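PDB 6VJR: vinylacetyl-CoA Delta-isomerase from Nitrosopumilus maritimus SCM1, which probably acts as an oxygen-tolerant 4-hydroxybutyryl-CoA dehydratase with vinylacetyl-CoA isomerase activity, using FAD and an iron-sulfur cluster. Local coordinates for residues I327-L332 with S377-D382. Numbering follows the deposited sequence.
Sequences IEMTHL and SRLAQD. With FAD (flavin-adenine dinucleotide), chain V.
Met329 and Leu379 run past each other in opposite directions, and most of this buried, apolar contact is theirs. Met329 CG lies 3.8 Å from Leu379 CD1, while SD passes 4.0 Å from Leu379 CB. With CG anti to its own carbonyl carbon (chi1 -67°), the Met329 chain extends toward helix 372-384 and then bends at chi3, which sets CE 3.9 Å from Ala380 CB. On the flank, Glu328 adds CB, 4.1 Å from Leu379 CD1. An alanine in place of Met329 would probably take the CG, SD and CE contacts from Leu379 and Ala380 and open a gap between the helices. Those helices, 320-345 and 372-384, pack antiparallel at 162°, their local axes 10.1 Å apart, within the C-terminal helical region that belongs to the acyl-CoA dehydrogenase clan; helix 295-314 adds Ile304 against Met329 and Leu303 against Ala380. The polar ends find partners outside the two segments. Glu328 turns its carboxylate away to form salt bridges with Arg371 and Arg455 of the second subunit. Asp382, off the contact itself, takes a 2.8 Å hydrogen bond at OD1 from FAD O3B, a ribose hydroxyl, while its OD2 is salt-bridged to Lys325.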
loop_
_atom_site.group_PDB
_atom_site.type_symbol
_atom_site.label_atom_id
_atom_site.label_comp_id
_atom_site.label_asym_id
_atom_site.label_seq_id
_atom_site.Cartn_x
_atom_site.Cartn_y
_atom_site.Cartn_z
ATOM N N ILE A 327 -3.378 -1.999 16.259
ATOM C CA ILE A 327 -2.221 -2.852 15.969
ATOM C C ILE A 327 -1.459 -2.350 14.744
ATOM O O ILE A 327 -0.228 -2.275 14.731
ATOM C CB ILE A 327 -2.612 -4.326 15.870
ATOM C CG1 ILE A 327 -3.143 -4.894 17.187
ATOM C CG2 ILE A 327 -1.466 -5.143 15.309
ATOM C CD1 ILE A 327 -3.914 -6.202 17.055
ATOM N N GLU A 328 -2.172 -1.992 13.686
ATOM C CA GLU A 328 -1.488 -1.517 12.494
ATOM C C GLU A 328 -0.668 -0.261 12.795
ATOM O O GLU A 328 0.441 -0.082 12.312
ATOM C CB GLU A 328 -2.452 -1.240 11.354
ATOM C CG GLU A 328 -1.763 -1.035 10.002
ATOM C CD GLU A 328 -0.988 -2.239 9.452
ATOM O OE1 GLU A 328 -1.321 -3.397 9.831
ATOM O OE2 GLU A 328 -0.024 -2.062 8.654
ATOM N N MET A 329 -1.298 0.689 13.479
ATOM C CA MET A 329 -0.642 1.945 13.802
ATOM C C MET A 329 0.652 1.583 14.549
ATOM O O MET A 329 1.701 2.167 14.317
ATOM C CB MET A 329 -1.580 2.814 14.654
ATOM C CG MET A 329 -2.836 3.311 13.930
ATOM S SD MET A 329 -4.105 3.972 15.030
ATOM C CE MET A 329 -3.502 5.629 15.367
ATOM N N THR A 330 0.520 0.673 15.506
ATOM C CA THR A 330 1.662 0.309 16.346
ATOM C C THR A 330 2.789 -0.314 15.509
ATOM O O THR A 330 3.974 0.056 15.645
ATOM C CB THR A 330 1.218 -0.679 17.441
ATOM O OG1 THR A 330 0.280 -0.042 18.312
ATOM C CG2 THR A 330 2.380 -1.150 18.264
ATOM N N HIS A 331 2.414 -1.217 14.599
ATOM C CA HIS A 331 3.361 -1.900 13.726
ATOM C C HIS A 331 4.122 -0.906 12.834
ATOM O O HIS A 331 5.351 -0.919 12.744
ATOM C CB HIS A 331 2.605 -2.892 12.827
ATOM C CG HIS A 331 3.496 -3.444 11.776
ATOM N ND1 HIS A 331 4.547 -4.299 12.011
ATOM C CD2 HIS A 331 3.490 -3.225 10.487
ATOM C CE1 HIS A 331 5.210 -4.494 10.875
ATOM N NE2 HIS A 331 4.540 -3.883 9.905
ATOM N N LEU A 332 3.402 0.015 12.204
ATOM C CA LEU A 332 4.064 1.015 11.346
ATOM C C LEU A 332 5.004 1.919 12.159
ATOM O O LEU A 332 6.120 2.258 11.759
ATOM C CB LEU A 332 2.982 1.825 10.644
ATOM C CG LEU A 332 2.075 1.067 9.674
ATOM C CD1 LEU A 332 1.040 1.996 9.079
ATOM C CD2 LEU A 332 2.903 0.440 8.550
ATOM N N SER A 377 -2.236 8.690 10.902
ATOM C CA SER A 377 -3.202 9.763 11.031
ATOM C C SER A 377 -4.552 9.387 10.430
ATOM O O SER A 377 -5.593 9.681 11.022
ATOM C CB SER A 377 -2.665 11.006 10.384
ATOM O OG SER A 377 -1.552 11.473 11.115
ATOM N N ARG A 378 -4.538 8.763 9.258
ATOM C CA ARG A 378 -5.779 8.331 8.612
ATOM C C ARG A 378 -6.552 7.389 9.528
ATOM O O ARG A 378 -7.749 7.539 9.747
ATOM C CB ARG A 378 -5.486 7.676 7.270
ATOM C CG ARG A 378 -6.722 7.407 6.433
ATOM C CD ARG A 378 -6.349 6.788 5.101
ATOM N NE ARG A 378 -5.986 5.385 5.187
ATOM C CZ ARG A 378 -6.836 4.379 5.261
ATOM N NH1 ARG A 378 -8.137 4.549 5.001
ATOM N NH2 ARG A 378 -6.352 3.179 5.471
ATOM N N LEU A 379 -5.852 6.409 10.104
ATOM C CA LEU A 379 -6.482 5.423 10.966
ATOM C C LEU A 379 -7.041 6.067 12.234
ATOM O O LEU A 379 -8.095 5.669 12.723
ATOM C CB LEU A 379 -5.542 4.270 11.281
ATOM C CG LEU A 379 -5.117 3.433 10.078
ATOM C CD1 LEU A 379 -4.094 2.416 10.477
ATOM C CD2 LEU A 379 -6.317 2.764 9.393
ATOM N N ALA A 380 -6.282 6.994 12.819
ATOM C CA ALA A 380 -6.784 7.755 13.968
ATOM C C ALA A 380 -8.103 8.471 13.666
ATOM O O ALA A 380 -9.027 8.484 14.488
ATOM C CB ALA A 380 -5.715 8.702 14.509
ATOM N N GLN A 381 -8.199 9.056 12.480
ATOM C CA GLN A 381 -9.418 9.763 12.117
ATOM C C GLN A 381 -10.566 8.780 11.925
ATOM O O GLN A 381 -11.692 9.085 12.289
ATOM C CB GLN A 381 -9.220 10.595 10.859
ATOM C CG GLN A 381 -8.247 11.738 11.064
ATOM C CD GLN A 381 -8.343 12.770 9.964
ATOM O OE1 GLN A 381 -9.082 12.603 8.977
ATOM N NE2 GLN A 381 -7.643 13.878 10.162
ATOM N N ASP A 382 -10.290 7.611 11.349
ATOM C CA ASP A 382 -11.326 6.560 11.237
ATOM C C ASP A 382 -11.885 6.220 12.626
ATOM O O ASP A 382 -13.101 6.229 12.904
ATOM C CB ASP A 382 -10.725 5.329 10.587
ATOM C CG ASP A 382 -11.633 4.115 10.397
ATOM O OD1 ASP A 382 -12.840 4.150 10.829
ATOM O OD2 ASP A 382 -11.143 3.115 9.816
HETATM P PA FAD V . -18.616 6.711 14.916
HETATM O O1A FAD V . -19.809 5.898 14.591
HETATM O O2A FAD V . -18.383 7.123 16.327
HETATM O O5B FAD V . -17.385 5.924 14.304
HETATM C C5B FAD V . -16.088 5.981 14.950
HETATM C C4B FAD V . -15.392 4.652 14.789
HETATM O O4B FAD V . -16.096 3.683 15.599
HETATM C C3B FAD V . -15.380 4.069 13.352
HETATM O O3B FAD V . -14.177 3.329 13.125
HETATM C C2B FAD V . -16.611 3.124 13.343
HETATM O O2B FAD V . -16.574 2.055 12.415
HETATM C C1B FAD V . -16.571 2.610 14.778
HETATM N N9A FAD V . -17.844 2.131 15.291
HETATM C C8A FAD V . -18.947 2.872 15.625
HETATM N N7A FAD V . -19.949 2.148 16.074
HETATM C C5A FAD V . -19.487 0.851 16.032
HETATM C C6A FAD V . -20.081 -0.370 16.408
HETATM N N6A FAD V . -21.303 -0.455 16.921
HETATM N N1A FAD V . -19.363 -1.507 16.220
HETATM C C2A FAD V . -18.126 -1.373 15.720
HETATM N N3A FAD V . -17.468 -0.283 15.331
HETATM C C4A FAD V . -18.186 0.821 15.552
HETATM N N1 FAD V . -24.532 12.726 8.231
HETATM C C2 FAD V . -25.761 13.183 7.839
HETATM O O2 FAD V . -26.816 12.656 8.189
HETATM N N3 FAD V . -25.845 14.293 7.027
HETATM C C4 FAD V . -24.818 15.017 6.485
HETATM O O4 FAD V . -25.023 16.044 5.829
HETATM C C4X FAD V . -23.542 14.595 6.964
HETATM N N5 FAD V . -22.462 15.280 6.553
HETATM C C5X FAD V . -21.254 14.997 7.156
HETATM C C6 FAD V . -20.136 15.807 6.926
HETATM C C7 FAD V . -18.921 15.582 7.576
HETATM C C7M FAD V . -17.763 16.529 7.390
HETATM C C8 FAD V . -18.731 14.389 8.277
HETATM C C8M FAD V . -17.438 14.090 8.979
HETATM C C9 FAD V . -19.824 13.580 8.521
HETATM C C9A FAD V . -21.091 13.858 7.961
HETATM N N10 FAD V . -22.214 13.068 8.222
HETATM C C10 FAD V . -23.486 13.448 7.830
HETATM C "C1'" FAD V . -22.097 12.046 9.274
HETATM C "C2'" FAD V . -21.446 10.727 8.905
HETATM O "O2'" FAD V . -22.433 9.930 8.261
HETATM C "C3'" FAD V . -20.939 10.058 10.170
HETATM O "O3'" FAD V . -19.786 10.792 10.547
HETATM C "C4'" FAD V . -20.661 8.557 10.009
HETATM O "O4'" FAD V . -21.843 7.778 9.872
HETATM C "C5'" FAD V . -19.825 8.012 11.145
HETATM O "O5'" FAD V . -20.587 8.198 12.373
HETATM P P FAD V . -19.875 8.923 13.605
HETATM O O1P FAD V . -19.340 10.210 13.193
HETATM O O2P FAD V . -20.850 8.877 14.718
HETATM O O3P FAD V . -18.631 8.039 13.995
#